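Long-range contact in protein piwi (Drosophila melanogaster, PDB 6KR6), which binds piRNAs of 24 to 30 nucleotides and, as a Piwi-subfamily argonaute, represses transposons by way of the methylation that these complexes govern: residues 603-615 with 798-810. Numbering follows the deposited sequence.
With ZN (zinc ion), chain C; HG (mercury (II) ion), chain I; nucleotides of chain B.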
# COMPACT_ATOMS: atom_id res chain seq x y z
N GLN A 603 -23.10 -13.05 -14.46
CA GLN A 603 -24.45 -12.87 -14.98
C GLN A 603 -25.25 -14.17 -14.97
O GLN A 603 -26.48 -14.12 -15.07
CB GLN A 603 -24.40 -12.29 -16.39
CG GLN A 603 -23.70 -13.16 -17.43
CD GLN A 603 -23.72 -12.53 -18.81
OE1 GLN A 603 -23.45 -13.19 -19.81
NE2 GLN A 603 -24.04 -11.24 -18.87
N GLN A 604 -24.59 -15.32 -14.84
CA GLN A 604 -25.27 -16.60 -14.74
C GLN A 604 -25.04 -17.25 -13.38
O GLN A 604 -25.98 -17.39 -12.59
CB GLN A 604 -24.83 -17.55 -15.86
CG GLN A 604 -25.40 -17.23 -17.23
CD GLN A 604 -25.17 -18.36 -18.21
OE1 GLN A 604 -24.80 -19.47 -17.82
NE2 GLN A 604 -25.38 -18.09 -19.49
N ASN A 605 -23.81 -17.66 -13.08
CA ASN A 605 -23.53 -18.40 -11.86
C ASN A 605 -23.45 -17.48 -10.64
O ASN A 605 -24.11 -17.74 -9.63
CB ASN A 605 -22.23 -19.19 -12.02
CG ASN A 605 -21.91 -20.06 -10.82
OD1 ASN A 605 -22.74 -20.24 -9.93
ND2 ASN A 605 -20.70 -20.61 -10.79
N SER A 606 -22.64 -16.43 -10.72
CA SER A 606 -22.52 -15.43 -9.66
C SER A 606 -22.04 -16.05 -8.35
O SER A 606 -22.58 -15.80 -7.27
CB SER A 606 -23.85 -14.69 -9.45
OG SER A 606 -23.92 -14.11 -8.17
N THR A 607 -20.99 -16.87 -8.44
CA THR A 607 -20.32 -17.42 -7.27
C THR A 607 -18.82 -17.20 -7.42
O THR A 607 -18.34 -16.73 -8.46
CB THR A 607 -20.63 -18.90 -7.07
OG1 THR A 607 -21.81 -19.25 -7.81
CG2 THR A 607 -20.86 -19.20 -5.59
N TYR A 608 -18.07 -17.55 -6.38
CA TYR A 608 -16.65 -17.26 -6.32
C TYR A 608 -15.88 -18.49 -5.84
O TYR A 608 -16.40 -19.32 -5.09
CB TYR A 608 -16.37 -16.06 -5.41
CG TYR A 608 -17.01 -14.78 -5.88
CD1 TYR A 608 -16.30 -13.86 -6.64
CD2 TYR A 608 -18.34 -14.49 -5.58
CE1 TYR A 608 -16.89 -12.68 -7.08
CE2 TYR A 608 -18.93 -13.31 -6.01
CZ TYR A 608 -18.20 -12.42 -6.76
OH TYR A 608 -18.78 -11.25 -7.19
N PHE A 609 -14.64 -18.58 -6.30
CA PHE A 609 -13.74 -19.69 -6.00
C PHE A 609 -12.49 -19.11 -5.36
O PHE A 609 -11.89 -18.17 -5.90
CB PHE A 609 -13.41 -20.46 -7.29
CG PHE A 609 -12.28 -21.45 -7.15
CD1 PHE A 609 -12.54 -22.75 -6.74
CD2 PHE A 609 -10.98 -21.09 -7.46
CE1 PHE A 609 -11.51 -23.66 -6.62
CE2 PHE A 609 -9.95 -22.00 -7.34
CZ PHE A 609 -10.22 -23.29 -6.92
N SER A 610 -12.09 -19.66 -4.21
CA SER A 610 -11.02 -19.08 -3.41
C SER A 610 -9.99 -20.13 -3.04
O SER A 610 -10.34 -21.17 -2.48
CB SER A 610 -11.59 -18.43 -2.15
OG SER A 610 -12.48 -19.31 -1.48
N THR A 611 -8.72 -19.84 -3.34
CA THR A 611 -7.61 -20.71 -2.96
C THR A 611 -6.54 -19.89 -2.25
O THR A 611 -6.44 -18.67 -2.43
CB THR A 611 -6.99 -21.42 -4.17
OG1 THR A 611 -8.01 -21.71 -5.13
CG2 THR A 611 -6.32 -22.72 -3.74
N VAL A 612 -5.75 -20.57 -1.43
CA VAL A 612 -4.57 -19.99 -0.80
C VAL A 612 -3.42 -20.96 -0.97
O VAL A 612 -3.61 -22.18 -1.08
CB VAL A 612 -4.78 -19.67 0.70
CG1 VAL A 612 -4.26 -18.28 1.03
CG2 VAL A 612 -6.24 -19.83 1.10
N THR A 613 -2.20 -20.42 -0.99
CA THR A 613 -1.02 -21.26 -1.01
C THR A 613 0.14 -20.52 -0.37
O THR A 613 0.16 -19.28 -0.31
CB THR A 613 -0.66 -21.72 -2.44
OG1 THR A 613 0.28 -22.80 -2.38
CG2 THR A 613 -0.05 -20.58 -3.23
N GLU A 614 1.11 -21.28 0.12
CA GLU A 614 2.32 -20.68 0.67
C GLU A 614 3.32 -20.34 -0.44
O GLU A 614 3.25 -20.86 -1.56
CB GLU A 614 2.97 -21.61 1.70
CG GLU A 614 3.70 -20.87 2.82
CD GLU A 614 4.62 -21.77 3.61
OE1 GLU A 614 5.84 -21.52 3.60
OE2 GLU A 614 4.12 -22.73 4.25
N CYS A 615 4.22 -19.42 -0.13
CA CYS A 615 5.23 -18.98 -1.09
C CYS A 615 6.43 -19.92 -1.13
O CYS A 615 6.99 -20.19 -2.19
CB CYS A 615 5.68 -17.56 -0.79
SG CYS A 615 4.45 -16.26 -1.11
N ILE A 798 -3.03 -24.27 5.29
CA ILE A 798 -3.92 -24.17 4.13
C ILE A 798 -5.27 -24.77 4.49
O ILE A 798 -5.33 -25.92 4.95
CB ILE A 798 -3.30 -24.88 2.93
CG1 ILE A 798 -1.94 -24.27 2.59
CG2 ILE A 798 -4.23 -24.81 1.73
CD1 ILE A 798 -1.99 -22.79 2.30
N PRO A 799 -6.37 -24.04 4.31
CA PRO A 799 -7.69 -24.60 4.58
C PRO A 799 -8.02 -25.74 3.63
O PRO A 799 -7.49 -25.84 2.52
CB PRO A 799 -8.63 -23.41 4.37
CG PRO A 799 -7.76 -22.20 4.50
CD PRO A 799 -6.43 -22.61 3.95
N GLN A 800 -8.92 -26.60 4.08
CA GLN A 800 -9.32 -27.75 3.27
C GLN A 800 -10.01 -27.30 1.99
O GLN A 800 -10.68 -26.26 1.94
CB GLN A 800 -10.24 -28.68 4.07
CG GLN A 800 -9.53 -29.43 5.19
CD GLN A 800 -10.10 -30.82 5.40
OE1 GLN A 800 -11.11 -31.19 4.80
NE2 GLN A 800 -9.44 -31.60 6.26
N ASN A 801 -9.85 -28.10 0.94
CA ASN A 801 -10.32 -27.76 -0.39
C ASN A 801 -11.82 -27.92 -0.58
O ASN A 801 -12.32 -27.64 -1.68
CB ASN A 801 -9.58 -28.60 -1.44
CG ASN A 801 -8.09 -28.32 -1.46
OD1 ASN A 801 -7.34 -28.76 -0.59
ND2 ASN A 801 -7.64 -27.57 -2.47
N ALA A 802 -12.56 -28.37 0.44
CA ALA A 802 -14.00 -28.50 0.29
C ALA A 802 -14.71 -27.15 0.30
O ALA A 802 -15.83 -27.04 -0.20
CB ALA A 802 -14.57 -29.39 1.40
N LEU A 803 -14.07 -26.12 0.85
CA LEU A 803 -14.67 -24.80 0.99
C LEU A 803 -14.35 -23.88 -0.18
O LEU A 803 -14.43 -22.65 -0.03
CB LEU A 803 -14.20 -24.16 2.30
CG LEU A 803 -14.24 -25.09 3.51
CD1 LEU A 803 -13.45 -24.51 4.69
CD2 LEU A 803 -15.67 -25.37 3.91
N GLU A 804 -14.00 -24.44 -1.34
CA GLU A 804 -13.53 -23.63 -2.46
C GLU A 804 -14.59 -22.64 -2.94
O GLU A 804 -14.24 -21.56 -3.45
CB GLU A 804 -13.10 -24.53 -3.62
CG GLU A 804 -11.74 -25.18 -3.44
CD GLU A 804 -11.43 -26.19 -4.54
OE1 GLU A 804 -10.23 -26.42 -4.80
OE2 GLU A 804 -12.38 -26.73 -5.14
N LYS A 805 -15.87 -22.97 -2.80
CA LYS A 805 -16.95 -22.16 -3.34
C LYS A 805 -17.69 -21.36 -2.28
O LYS A 805 -18.74 -20.78 -2.57
CB LYS A 805 -17.94 -23.05 -4.10
CG LYS A 805 -17.39 -23.66 -5.38
CD LYS A 805 -17.16 -22.59 -6.43
CE LYS A 805 -18.40 -21.73 -6.62
NZ LYS A 805 -19.62 -22.55 -6.86
N LYS A 806 -17.16 -21.28 -1.07
CA LYS A 806 -17.83 -20.61 0.03
C LYS A 806 -16.98 -19.46 0.54
O LYS A 806 -15.75 -19.48 0.44
CB LYS A 806 -18.12 -21.60 1.17
CG LYS A 806 -18.86 -22.84 0.72
CD LYS A 806 -19.12 -23.80 1.87
CE LYS A 806 -19.95 -24.99 1.41
NZ LYS A 806 -20.29 -25.91 2.54
N PHE A 807 -17.65 -18.44 1.07
CA PHE A 807 -16.98 -17.28 1.66
C PHE A 807 -16.64 -17.52 3.13
O PHE A 807 -16.95 -16.71 4.00
CB PHE A 807 -17.84 -16.04 1.50
CG PHE A 807 -17.76 -15.41 0.14
CD1 PHE A 807 -16.57 -14.90 -0.33
CD2 PHE A 807 -18.89 -15.30 -0.65
CE1 PHE A 807 -16.49 -14.31 -1.57
CE2 PHE A 807 -18.82 -14.71 -1.90
CZ PHE A 807 -17.62 -14.22 -2.36
N TYR A 808 -15.99 -18.66 3.40
CA TYR A 808 -15.73 -19.07 4.78
C TYR A 808 -14.85 -18.07 5.52
O TYR A 808 -14.95 -17.95 6.75
CB TYR A 808 -15.09 -20.46 4.79
CG TYR A 808 -13.81 -20.58 3.99
CD1 TYR A 808 -13.84 -20.66 2.60
CD2 TYR A 808 -12.57 -20.65 4.62
CE1 TYR A 808 -12.67 -20.78 1.86
CE2 TYR A 808 -11.40 -20.77 3.89
CZ TYR A 808 -11.46 -20.84 2.51
OH TYR A 808 -10.30 -20.96 1.78
N TYR A 809 -14.01 -17.33 4.80
CA TYR A 809 -13.03 -16.45 5.42
C TYR A 809 -13.57 -15.07 5.78
O TYR A 809 -12.80 -14.23 6.24
CB TYR A 809 -11.81 -16.30 4.50
CG TYR A 809 -12.18 -16.10 3.05
CD1 TYR A 809 -12.37 -14.83 2.52
CD2 TYR A 809 -12.34 -17.19 2.20
CE1 TYR A 809 -12.71 -14.65 1.19
CE2 TYR A 809 -12.68 -17.02 0.87
CZ TYR A 809 -12.86 -15.75 0.37
OH TYR A 809 -13.20 -15.58 -0.95
N LEU A 810 -14.86 -14.82 5.58
CA LEU A 810 -15.42 -13.49 5.84
C LEU A 810 -15.64 -13.24 7.34
O LEU A 810 -15.76 -12.09 7.76
CB LEU A 810 -16.73 -13.30 5.08
CG LEU A 810 -16.60 -13.12 3.57
CD1 LEU A 810 -17.92 -12.67 2.97
CD2 LEU A 810 -15.49 -12.12 3.24
OXT LEU A 810 -15.70 -14.16 8.15
ZN ZN C . -16.36 -12.44 9.85
HG HG I . 2.69 -16.63 -3.22
OP3 U B 1 -17.21 -13.86 11.46
P U B 1 -15.89 -14.34 11.92
OP1 U B 1 -15.91 -15.82 11.93
OP2 U B 1 -14.87 -13.65 11.10
O5' U B 1 -15.68 -13.87 13.43
C5' U B 1 -15.48 -12.50 13.75
C4' U B 1 -15.68 -12.24 15.22
O4' U B 1 -14.51 -12.69 15.95
C3' U B 1 -15.89 -10.77 15.60
O3' U B 1 -16.84 -10.69 16.66
C2' U B 1 -14.51 -10.35 16.11
O2' U B 1 -14.53 -9.27 17.03
C1' U B 1 -14.02 -11.64 16.76
N1 U B 1 -12.55 -11.74 16.83
C2 U B 1 -12.00 -12.29 17.97
O2 U B 1 -12.68 -12.71 18.90
N3 U B 1 -10.63 -12.36 17.98
C4 U B 1 -9.77 -11.92 17.00
O4 U B 1 -8.55 -12.05 17.16
C5 U B 1 -10.41 -11.35 15.86
C6 U B 1 -11.75 -11.28 15.81
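A single backbone hydrogen bond, from Ser610 N to Glu804 O (3.0 Å), fastens the C-terminal tail to the side of strand 608-614 facing away from strand 592-599. The same oxygen receives a CA-H...O contact from Phe609 CA and a weak bond from Ser610 OG, while Lys805 CA returns a CA-H...O contact to Tyr608 O. Glu804 runs alongside Phe609, both pointing the same way, and Glu804 CD meets Phe609 CE1 at the ring edge (3.3 Å), the carboxylate turned 64° from the ring. Lys805 crosses Thr607 at about a right angle; bends at chi2 (-69°) and the next two bonds bring its CE to 3.6 Å from Thr607 CB, and its NZ ends in a salt bridge to Glu639 of helix 625-640. Beyond the type I turn from Leu803 to Lys806, Phe807 CZ lies 3.3 Å from Tyr608 CD2, the ring planes 46° apart. Ser610 OG lies in the plane of the Tyr809 ring, at its CE2 edge, and Val612 CG2 packs on Pro799 CD (4.0 Å). The tail, packed along this edge of the RNase H-like PIWI fold, ends at Leu810, whose terminal carboxylate binds zinc, probably in place of magnesium, with Gln556, the 5' phosphate of U1 of chain B and a further RNA phosphate. A C-terminal carboxylate at a metal-bound guide 5' phosphate is characteristic of the 5'-end binding pocket of Piwi-type argonautes.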